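Local atomic coordinates of intracellular serine protease (Bacillus licheniformis, PDB entry 4ZOQ), a protein that probably cleaves peptide bonds as a subtilisin-like serine endopeptidase of the S8 family, acting as a sequence-specific lanthipeptide protease. Residues B[245-251]-B[268-273]; B[103-107]-B[125-131]; B[309-313]-B[335-340]. One frame throughout, in Å; residues are numbered along the deposited sequence.

Contact 1: B[245-251]-B[268-273]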
loop_
_atom_site.group_PDB
_atom_site.type_symbol
_atom_site.label_atom_id
_atom_site.label_comp_id
_atom_site.label_asym_id
_atom_site.label_seq_id
_atom_site.Cartn_x
_atom_site.Cartn_y
_atom_site.Cartn_z
ATOM N N LEU B 245 8.139 6.196 -18.092
ATOM C CA LEU B 245 7.121 6.524 -17.079
ATOM C C LEU B 245 5.883 5.636 -17.223
ATOM O O LEU B 245 5.707 4.976 -18.253
ATOM C CB LEU B 245 6.738 8.001 -17.194
ATOM C CG LEU B 245 7.787 9.052 -16.789
ATOM C CD1 LEU B 245 7.445 10.482 -17.286
ATOM C CD2 LEU B 245 7.908 9.047 -15.240
ATOM N N VAL B 246 5.009 5.639 -16.217
ATOM C CA VAL B 246 3.828 4.792 -16.272
ATOM C C VAL B 246 2.565 5.632 -16.161
ATOM O O VAL B 246 2.545 6.647 -15.454
ATOM C CB VAL B 246 3.851 3.681 -15.166
ATOM C CG1 VAL B 246 5.042 2.761 -15.397
ATOM C CG2 VAL B 246 3.863 4.254 -13.732
ATOM N N LEU B 247 1.515 5.235 -16.878
ATOM C CA LEU B 247 0.257 5.964 -16.773
ATOM C C LEU B 247 -0.448 5.626 -15.452
ATOM O O LEU B 247 -0.414 4.490 -14.985
ATOM C CB LEU B 247 -0.664 5.670 -17.965
ATOM C CG LEU B 247 -1.726 6.751 -18.233
ATOM C CD1 LEU B 247 -1.040 8.038 -18.638
ATOM C CD2 LEU B 247 -2.730 6.341 -19.295
ATOM N N THR B 248 -1.100 6.627 -14.878
ATOM C CA THR B 248 -1.909 6.476 -13.669
ATOM C C THR B 248 -3.299 7.086 -13.865
ATOM O O THR B 248 -3.489 8.063 -14.620
ATOM C CB THR B 248 -1.253 7.191 -12.467
ATOM O OG1 THR B 248 -1.118 8.602 -12.752
ATOM C CG2 THR B 248 0.110 6.628 -12.185
ATOM N N THR B 249 -4.268 6.547 -13.150
ATOM C CA THR B 249 -5.539 7.239 -13.030
ATOM C C THR B 249 -5.319 8.364 -12.041
ATOM O O THR B 249 -4.708 8.189 -10.986
ATOM C CB THR B 249 -6.675 6.318 -12.586
ATOM O OG1 THR B 249 -6.224 5.528 -11.485
ATOM C CG2 THR B 249 -7.079 5.374 -13.705
ATOM N N TYR B 250 -5.819 9.533 -12.410
ATOM C CA TYR B 250 -5.610 10.750 -11.641
ATOM C C TYR B 250 -6.997 11.382 -11.468
ATOM O O TYR B 250 -7.855 11.198 -12.350
ATOM C CB TYR B 250 -4.623 11.657 -12.374
ATOM C CG TYR B 250 -3.941 12.691 -11.502
ATOM C CD1 TYR B 250 -3.067 12.306 -10.479
ATOM C CD2 TYR B 250 -4.124 14.051 -11.743
ATOM C CE1 TYR B 250 -2.432 13.248 -9.687
ATOM C CE2 TYR B 250 -3.488 15.002 -10.967
ATOM C CZ TYR B 250 -2.641 14.593 -9.943
ATOM O OH TYR B 250 -2.020 15.537 -9.183
ATOM N N PRO B 251 -7.255 12.028 -10.308
ATOM C CA PRO B 251 -8.603 12.559 -10.042
ATOM C C PRO B 251 -9.111 13.396 -11.220
ATOM O O PRO B 251 -8.461 14.341 -11.654
ATOM C CB PRO B 251 -8.406 13.406 -8.790
ATOM C CG PRO B 251 -7.233 12.785 -8.088
ATOM C CD PRO B 251 -6.318 12.336 -9.205
ATOM N N GLY B 268 -7.837 12.920 -15.716
ATOM C CA GLY B 268 -8.233 11.586 -15.314
ATOM C C GLY B 268 -7.060 10.630 -15.408
ATOM O O GLY B 268 -7.168 9.482 -14.973
ATOM N N TYR B 269 -5.979 11.075 -16.059
ATOM C CA TYR B 269 -4.755 10.289 -16.175
ATOM C C TYR B 269 -3.545 11.174 -15.990
ATOM O O TYR B 269 -3.606 12.381 -16.255
ATOM C CB TYR B 269 -4.670 9.556 -17.524
ATOM C CG TYR B 269 -5.903 8.737 -17.807
ATOM C CD1 TYR B 269 -6.104 7.503 -17.182
ATOM C CD2 TYR B 269 -6.878 9.196 -18.686
ATOM C CE1 TYR B 269 -7.251 6.758 -17.415
ATOM C CE2 TYR B 269 -8.022 8.447 -18.939
ATOM C CZ TYR B 269 -8.203 7.229 -18.297
ATOM O OH TYR B 269 -9.332 6.482 -18.552
ATOM N N SER B 270 -2.448 10.574 -15.516
ATOM C CA SER B 270 -1.178 11.287 -15.362
ATOM C C SER B 270 0.016 10.332 -15.461
ATOM O O SER B 270 -0.025 9.171 -15.022
ATOM C CB SER B 270 -1.119 12.066 -14.044
ATOM O OG SER B 270 0.070 12.854 -13.948
ATOM N N LEU B 271 1.092 10.849 -16.018
ATOM C CA LEU B 271 2.317 10.114 -16.153
ATOM C C LEU B 271 3.088 10.257 -14.850
ATOM O O LEU B 271 3.271 11.364 -14.332
ATOM C CB LEU B 271 3.092 10.671 -17.337
ATOM C CG LEU B 271 3.641 9.699 -18.363
ATOM C CD1 LEU B 271 2.571 8.686 -18.785
ATOM C CD2 LEU B 271 4.068 10.539 -19.540
ATOM N N SER B 272 3.558 9.144 -14.319
ATOM C CA SER B 272 4.197 9.160 -13.014
ATOM C C SER B 272 5.154 7.979 -12.851
ATOM O O SER B 272 5.437 7.260 -13.817
ATOM C CB SER B 272 3.100 9.133 -11.931
ATOM O OG SER B 272 3.605 9.400 -10.631
ATOM N N TYR B 273 5.627 7.773 -11.623
ATOM C CA TYR B 273 6.540 6.680 -11.290
ATOM C C TYR B 273 6.575 6.467 -9.769
ATOM O O TYR B 273 6.192 7.351 -9.019
ATOM C CB TYR B 273 7.942 6.966 -11.856
ATOM C CG TYR B 273 8.722 8.031 -11.101
ATOM C CD1 TYR B 273 9.368 7.749 -9.902
ATOM C CD2 TYR B 273 8.792 9.341 -11.592
ATOM C CE1 TYR B 273 10.076 8.736 -9.202
ATOM C CE2 TYR B 273 9.503 10.339 -10.907
ATOM C CZ TYR B 273 10.143 10.027 -9.709
ATOM O OH TYR B 273 10.856 11.000 -9.036
HETATM O O HOH W 1 -6.453 14.740 -14.108
#
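T248 and S270 meet at S270 O, which accepts two hydrogen bonds, both from T248: one from N and, at the shorter distance of 2.6 Å, one from OG1, the two donors arriving from opposite faces of the carbonyl plane. A chi1 of 60° turns OG1 toward the neighbouring strand, onto that oxygen. The return bond from S270 N to T248 O (2.9 Å) and the V246-S272 pair complete the antiparallel register; V246 N to S272 O is nearly straight at 176°. Beyond T249 the pairing continues from Y250 N to G268 O, although this donor stands above the carbonyl plane. The Y250 ring lays one face on S270 CB, a CH-pi contact 4.3 Å from the centroid. On the other side of the sheet L271 CD1 touches L247 CD1 at 3.7 Å, their side chains crossing at about a right angle. In the second shell, Q89 bonds T248 OG1, while D260 takes S270 OG and L271 N on its two carboxylate oxygens. This two-stranded sheet precedes helix 275-297, with the predicted catalytic S276 about 6 Å from S272, side chain to side chain. The hydroxyls of T248 and S270 are thus fixed in rotation by their bonds.

Contact 2: B[103-107]-B[125-131]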
loop_
_atom_site.group_PDB
_atom_site.type_symbol
_atom_site.label_atom_id
_atom_site.label_comp_id
_atom_site.label_asym_id
_atom_site.label_seq_id
_atom_site.Cartn_x
_atom_site.Cartn_y
_atom_site.Cartn_z
ATOM N N ILE B 103 -12.447 -2.187 -4.409
ATOM C CA ILE B 103 -11.391 -1.402 -3.790
ATOM C C ILE B 103 -11.995 -0.518 -2.705
ATOM O O ILE B 103 -12.892 0.260 -2.980
ATOM C CB ILE B 103 -10.638 -0.509 -4.820
ATOM C CG1 ILE B 103 -9.879 -1.347 -5.850
ATOM C CG2 ILE B 103 -9.667 0.424 -4.122
ATOM C CD1 ILE B 103 -9.427 -0.537 -7.085
ATOM N N THR B 104 -11.485 -0.606 -1.482
ATOM C CA THR B 104 -12.007 0.226 -0.400
ATOM C C THR B 104 -10.967 1.210 0.112
ATOM O O THR B 104 -9.933 0.796 0.634
ATOM C CB THR B 104 -12.457 -0.615 0.804
ATOM O OG1 THR B 104 -13.257 -1.726 0.376
ATOM C CG2 THR B 104 -13.215 0.251 1.797
ATOM N N PRO B 105 -11.270 2.513 0.035
ATOM C CA PRO B 105 -10.320 3.543 0.482
ATOM C C PRO B 105 -10.338 3.711 2.003
ATOM O O PRO B 105 -11.416 3.889 2.576
ATOM C CB PRO B 105 -10.826 4.818 -0.211
ATOM C CG PRO B 105 -12.332 4.599 -0.334
ATOM C CD PRO B 105 -12.537 3.088 -0.474
ATOM N N TYR B 106 -9.170 3.591 2.636
ATOM C CA TYR B 106 -8.969 3.967 4.025
ATOM C C TYR B 106 -8.040 5.156 4.050
ATOM O O TYR B 106 -6.810 4.988 4.021
ATOM C CB TYR B 106 -8.375 2.824 4.845
ATOM C CG TYR B 106 -9.319 1.658 5.065
ATOM C CD1 TYR B 106 -9.647 0.795 4.022
ATOM C CD2 TYR B 106 -9.878 1.420 6.308
ATOM C CE1 TYR B 106 -10.496 -0.272 4.211
ATOM C CE2 TYR B 106 -10.734 0.344 6.517
ATOM C CZ TYR B 106 -11.040 -0.495 5.462
ATOM O OH TYR B 106 -11.887 -1.559 5.655
ATOM N N GLN B 107 -8.632 6.350 4.114
ATOM C CA GLN B 107 -7.897 7.610 3.988
ATOM C C GLN B 107 -7.151 7.990 5.261
ATOM O O GLN B 107 -7.750 8.397 6.256
ATOM C CB GLN B 107 -8.843 8.748 3.576
ATOM C CG GLN B 107 -8.121 10.081 3.428
ATOM C CD GLN B 107 -8.954 11.116 2.688
ATOM O OE1 GLN B 107 -10.114 10.879 2.373
ATOM N NE2 GLN B 107 -8.343 12.238 2.355
ATOM N N ASP B 125 -8.934 -2.278 11.055
ATOM C CA ASP B 125 -10.300 -2.171 10.558
ATOM C C ASP B 125 -10.461 -2.953 9.273
ATOM O O ASP B 125 -11.423 -3.708 9.123
ATOM C CB ASP B 125 -10.699 -0.706 10.340
ATOM C CG ASP B 125 -10.932 0.042 11.651
ATOM O OD1 ASP B 125 -11.093 -0.620 12.699
ATOM O OD2 ASP B 125 -10.952 1.288 11.636
ATOM N N ALA B 126 -9.505 -2.792 8.361
ATOM C CA ALA B 126 -9.573 -3.436 7.052
ATOM C C ALA B 126 -9.661 -4.960 7.194
ATOM O O ALA B 126 -10.417 -5.623 6.461
ATOM C CB ALA B 126 -8.354 -3.029 6.190
ATOM N N VAL B 127 -8.900 -5.497 8.152
ATOM C CA VAL B 127 -8.950 -6.919 8.486
ATOM C C VAL B 127 -10.348 -7.319 8.971
ATOM O O VAL B 127 -10.953 -8.284 8.478
ATOM C CB VAL B 127 -7.926 -7.273 9.586
ATOM C CG1 VAL B 127 -8.094 -8.701 10.023
ATOM C CG2 VAL B 127 -6.505 -7.058 9.090
ATOM N N ASN B 128 -10.855 -6.572 9.952
ATOM C CA ASN B 128 -12.165 -6.860 10.550
ATOM C C ASN B 128 -13.326 -6.696 9.544
ATOM O O ASN B 128 -14.390 -7.293 9.726
ATOM C CB ASN B 128 -12.401 -5.963 11.774
ATOM C CG ASN B 128 -11.465 -6.291 12.951
ATOM O OD1 ASN B 128 -10.849 -7.363 13.019
ATOM N ND2 ASN B 128 -11.352 -5.348 13.873
ATOM N N ASP B 129 -13.103 -5.907 8.488
ATOM C CA ASP B 129 -14.096 -5.657 7.422
ATOM C C ASP B 129 -14.078 -6.658 6.272
ATOM O O ASP B 129 -14.689 -6.432 5.238
ATOM C CB ASP B 129 -13.898 -4.259 6.832
ATOM C CG ASP B 129 -14.066 -3.164 7.865
ATOM O OD1 ASP B 129 -14.746 -3.417 8.888
ATOM O OD2 ASP B 129 -13.504 -2.060 7.675
ATOM N N GLY B 130 -13.335 -7.735 6.438
ATOM C CA GLY B 130 -13.332 -8.814 5.480
ATOM C C GLY B 130 -12.468 -8.621 4.242
ATOM O O GLY B 130 -12.625 -9.376 3.292
ATOM N N HIS B 131 -11.489 -7.712 4.290
ATOM C CA HIS B 131 -10.552 -7.507 3.175
ATOM C C HIS B 131 -9.489 -8.589 3.153
ATOM O O HIS B 131 -8.829 -8.833 4.160
ATOM C CB HIS B 131 -9.879 -6.138 3.293
ATOM C CG HIS B 131 -10.812 -4.994 3.053
ATOM N ND1 HIS B 131 -11.680 -4.523 4.019
ATOM C CD2 HIS B 131 -11.041 -4.252 1.946
ATOM C CE1 HIS B 131 -12.396 -3.532 3.516
ATOM N NE2 HIS B 131 -12.028 -3.347 2.262
#
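T104 and Y106 reach H131 and A126 across a wide backbone gap, with CA-CA separations of 8.6 Å for T104-H131 and 8.0 Å for Y106-A126; no backbone hydrogen bond joins the two segments, and the side chains of T104, Y106, D129 and H131 span the distance. The strand and helix belong to a beta-alpha-beta crossover of the central, mostly parallel subtilisin-type sheet: strand 102-110, helix 116-128, then strand 133-136. The helix closes in a Schellman motif, with G130 at positive phi as C-prime, H131 N bonded to A126 O and G130 N to V127 O.

Y106 fills the gap. Its chi1 of -69° sets CG beside the backbone N, and the ring reaches the last turn of the helix, where A126 CB lies over one face, 4.2 Å from the centroid. Y106 OH donates to the anti lone pair of D129 OD2 at 2.6 Å, and ring and carboxylate are nearly coplanar. Against H131 the tyrosine presents its edge to the imidazole face, an offset edge-to-face pair with planes at 77°. A phenylalanine here would keep the ring but would probably leave D129 OD2 without its donor and the carboxylate freer to turn.

That oxygen also lies 3.0 Å from D125 O, another acceptor, a proximity that may raise the proton affinity of D129. Behind the contact, A48 of strand 46-51 packs against Y106, A126 and H131. The imidazole itself is held at both nitrogens. On the strand side, NE2 shares a hydrogen bond of 2.8 Å with T104 OG1, which lies at the ring edge and also meets N66. On the helix side, ND1 donates through a bent bond (137° at the hydrogen) to a lone pair of A126 O, the same oxygen that receives H131 N.

Contact 3: B[309-313]-B[335-340]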
loop_
_atom_site.group_PDB
_atom_site.type_symbol
_atom_site.label_atom_id
_atom_site.label_comp_id
_atom_site.label_asym_id
_atom_site.label_seq_id
_atom_site.Cartn_x
_atom_site.Cartn_y
_atom_site.Cartn_z
ATOM N N ILE B 309 2.279 -18.676 -4.714
ATOM C CA ILE B 309 2.042 -18.490 -6.134
ATOM C C ILE B 309 2.800 -17.246 -6.676
ATOM O O ILE B 309 3.437 -17.329 -7.728
ATOM C CB ILE B 309 0.541 -18.394 -6.408
ATOM C CG1 ILE B 309 -0.085 -19.753 -6.117
ATOM C CG2 ILE B 309 0.283 -18.000 -7.858
ATOM C CD1 ILE B 309 -1.571 -19.735 -5.980
ATOM N N LEU B 310 2.778 -16.133 -5.938
ATOM C CA LEU B 310 3.507 -14.921 -6.330
ATOM C C LEU B 310 4.974 -15.185 -6.449
ATOM O O LEU B 310 5.628 -14.765 -7.420
ATOM C CB LEU B 310 3.297 -13.794 -5.307
ATOM C CG LEU B 310 1.864 -13.260 -5.260
ATOM C CD1 LEU B 310 1.625 -12.269 -4.149
ATOM C CD2 LEU B 310 1.573 -12.596 -6.612
ATOM N N ARG B 311 5.500 -15.889 -5.451
ATOM C CA ARG B 311 6.924 -16.171 -5.406
ATOM C C ARG B 311 7.389 -17.062 -6.575
ATOM O O ARG B 311 8.328 -16.723 -7.265
ATOM C CB ARG B 311 7.282 -16.785 -4.058
ATOM C CG ARG B 311 8.703 -17.294 -3.964
ATOM C CD ARG B 311 9.022 -17.658 -2.539
ATOM N NE ARG B 311 8.532 -18.981 -2.162
ATOM C CZ ARG B 311 9.153 -20.132 -2.409
ATOM N NH1 ARG B 311 10.302 -20.155 -3.085
ATOM N NH2 ARG B 311 8.600 -21.264 -1.986
ATOM N N LYS B 312 6.684 -18.143 -6.858
ATOM C CA LYS B 312 7.143 -19.041 -7.903
ATOM C C LYS B 312 6.937 -18.497 -9.313
ATOM O O LYS B 312 7.606 -18.934 -10.244
ATOM C CB LYS B 312 6.442 -20.398 -7.786
ATOM C CG LYS B 312 6.873 -21.189 -6.574
ATOM C CD LYS B 312 8.210 -21.870 -6.920
ATOM C CE LYS B 312 8.579 -22.976 -5.941
ATOM N NZ LYS B 312 10.051 -23.209 -5.937
ATOM N N SER B 313 6.044 -17.528 -9.483
ATOM C CA SER B 313 5.801 -16.991 -10.817
ATOM C C SER B 313 6.632 -15.738 -11.136
ATOM O O SER B 313 6.580 -15.207 -12.245
ATOM C CB SER B 313 4.307 -16.706 -11.002
ATOM O OG SER B 313 3.806 -15.808 -10.034
ATOM N N GLN B 335 1.700 -14.744 -15.454
ATOM C CA GLN B 335 2.503 -15.890 -15.065
ATOM C C GLN B 335 1.932 -16.501 -13.798
ATOM O O GLN B 335 1.909 -17.715 -13.642
ATOM C CB GLN B 335 3.955 -15.503 -14.809
ATOM C CG GLN B 335 4.787 -15.269 -16.038
ATOM C CD GLN B 335 4.911 -16.479 -16.941
ATOM O OE1 GLN B 335 4.512 -17.607 -16.586
ATOM N NE2 GLN B 335 5.552 -16.267 -18.097
ATOM N N ALA B 336 1.485 -15.632 -12.891
ATOM C CA ALA B 336 0.868 -16.073 -11.645
ATOM C C ALA B 336 -0.319 -16.977 -11.920
ATOM O O ALA B 336 -0.441 -18.058 -11.332
ATOM C CB ALA B 336 0.428 -14.862 -10.804
ATOM N N LEU B 337 -1.176 -16.542 -12.836
ATOM C CA LEU B 337 -2.379 -17.295 -13.198
ATOM C C LEU B 337 -1.976 -18.551 -13.983
ATOM O O LEU B 337 -2.578 -19.622 -13.835
ATOM C CB LEU B 337 -3.352 -16.410 -14.005
ATOM C CG LEU B 337 -4.002 -15.207 -13.294
ATOM C CD1 LEU B 337 -4.810 -14.409 -14.262
ATOM C CD2 LEU B 337 -4.903 -15.640 -12.137
ATOM N N LYS B 338 -0.923 -18.422 -14.782
ATOM C CA LYS B 338 -0.482 -19.527 -15.622
ATOM C C LYS B 338 0.056 -20.666 -14.760
ATOM O O LYS B 338 -0.086 -21.848 -15.107
ATOM C CB LYS B 338 0.587 -19.048 -16.601
ATOM C CG LYS B 338 0.977 -20.022 -17.677
ATOM C CD LYS B 338 2.237 -19.527 -18.407
ATOM C CE LYS B 338 3.363 -20.556 -18.324
ATOM N NZ LYS B 338 4.684 -19.997 -18.751
ATOM N N MET B 339 0.607 -20.338 -13.598
ATOM C CA MET B 339 1.069 -21.423 -12.738
ATOM C C MET B 339 0.004 -22.021 -11.860
ATOM O O MET B 339 0.295 -22.906 -11.071
ATOM C CB MET B 339 2.210 -21.011 -11.853
ATOM C CG MET B 339 3.526 -20.940 -12.559
ATOM S SD MET B 339 4.749 -21.080 -11.246
ATOM C CE MET B 339 3.725 -20.637 -9.808
ATOM N N MET B 340 -1.227 -21.553 -12.005
ATOM C CA MET B 340 -2.331 -22.140 -11.266
ATOM C C MET B 340 -3.064 -23.187 -12.110
ATOM O O MET B 340 -4.068 -23.763 -11.671
ATOM C CB MET B 340 -3.308 -21.047 -10.820
ATOM C CG MET B 340 -2.763 -20.088 -9.803
ATOM S SD MET B 340 -3.987 -18.805 -9.452
ATOM C CE MET B 340 -5.156 -19.753 -8.472
#
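I309 O is gripped twice by S313, from N at 3.1 Å and from OG at 2.8 Å, the two donors coming from opposite faces of the carbonyl plane. The hydroxyl turns back along its own helix because chi1 of 58° places OG between the backbone N and the carbonyl carbon. While bonded to I309 O, S313 OG also lies against A336, 3.4 Å from its CA and close to its CB, and the CA atoms of S313 and A336 are 5.1 Å apart. No hydrogen bond crosses between the segments, so van der Waals contact carries the join. I309 CG2 touches A336 O at 3.5 Å, while the other branch of the isoleucine, through CD1, meets M340 CG at 4.0 Å, the two side chains crossing at about a right angle. M339, exposed just past the helix, lays CE against K312 CB; its chi3 of -19° is far from staggered, and the methyl position is probably less certain. The small S313 and A336 allow the close approach where the C-terminal end of 303-313 meets helix 333-338 and the residues after it, the last two helices of the chain in this subtilisin-like fold, both packed on helix 275-297.

How the contacts relate
Followed from the N terminus, the three contacts come in series, with none nested in or crossing another. Contact 2 comes first and closes a loop with 17 residues between its segments, including strand 113-114 and most of helix 116-128, tying the helix end to the central sheet. Contact 1 follows, pairing two strands with 16 residues between, among them helix 258-262, shortly before helix 275-297. Contact 3 is last, bringing the two final helices together with 21 residues between. None touches another: nearest atoms are about 8 Å apart for contacts 1 and 2, and about 14 Å for contacts 2 and 3. Helix 275-297 links contacts 1 and 3, since residues of both pack against it.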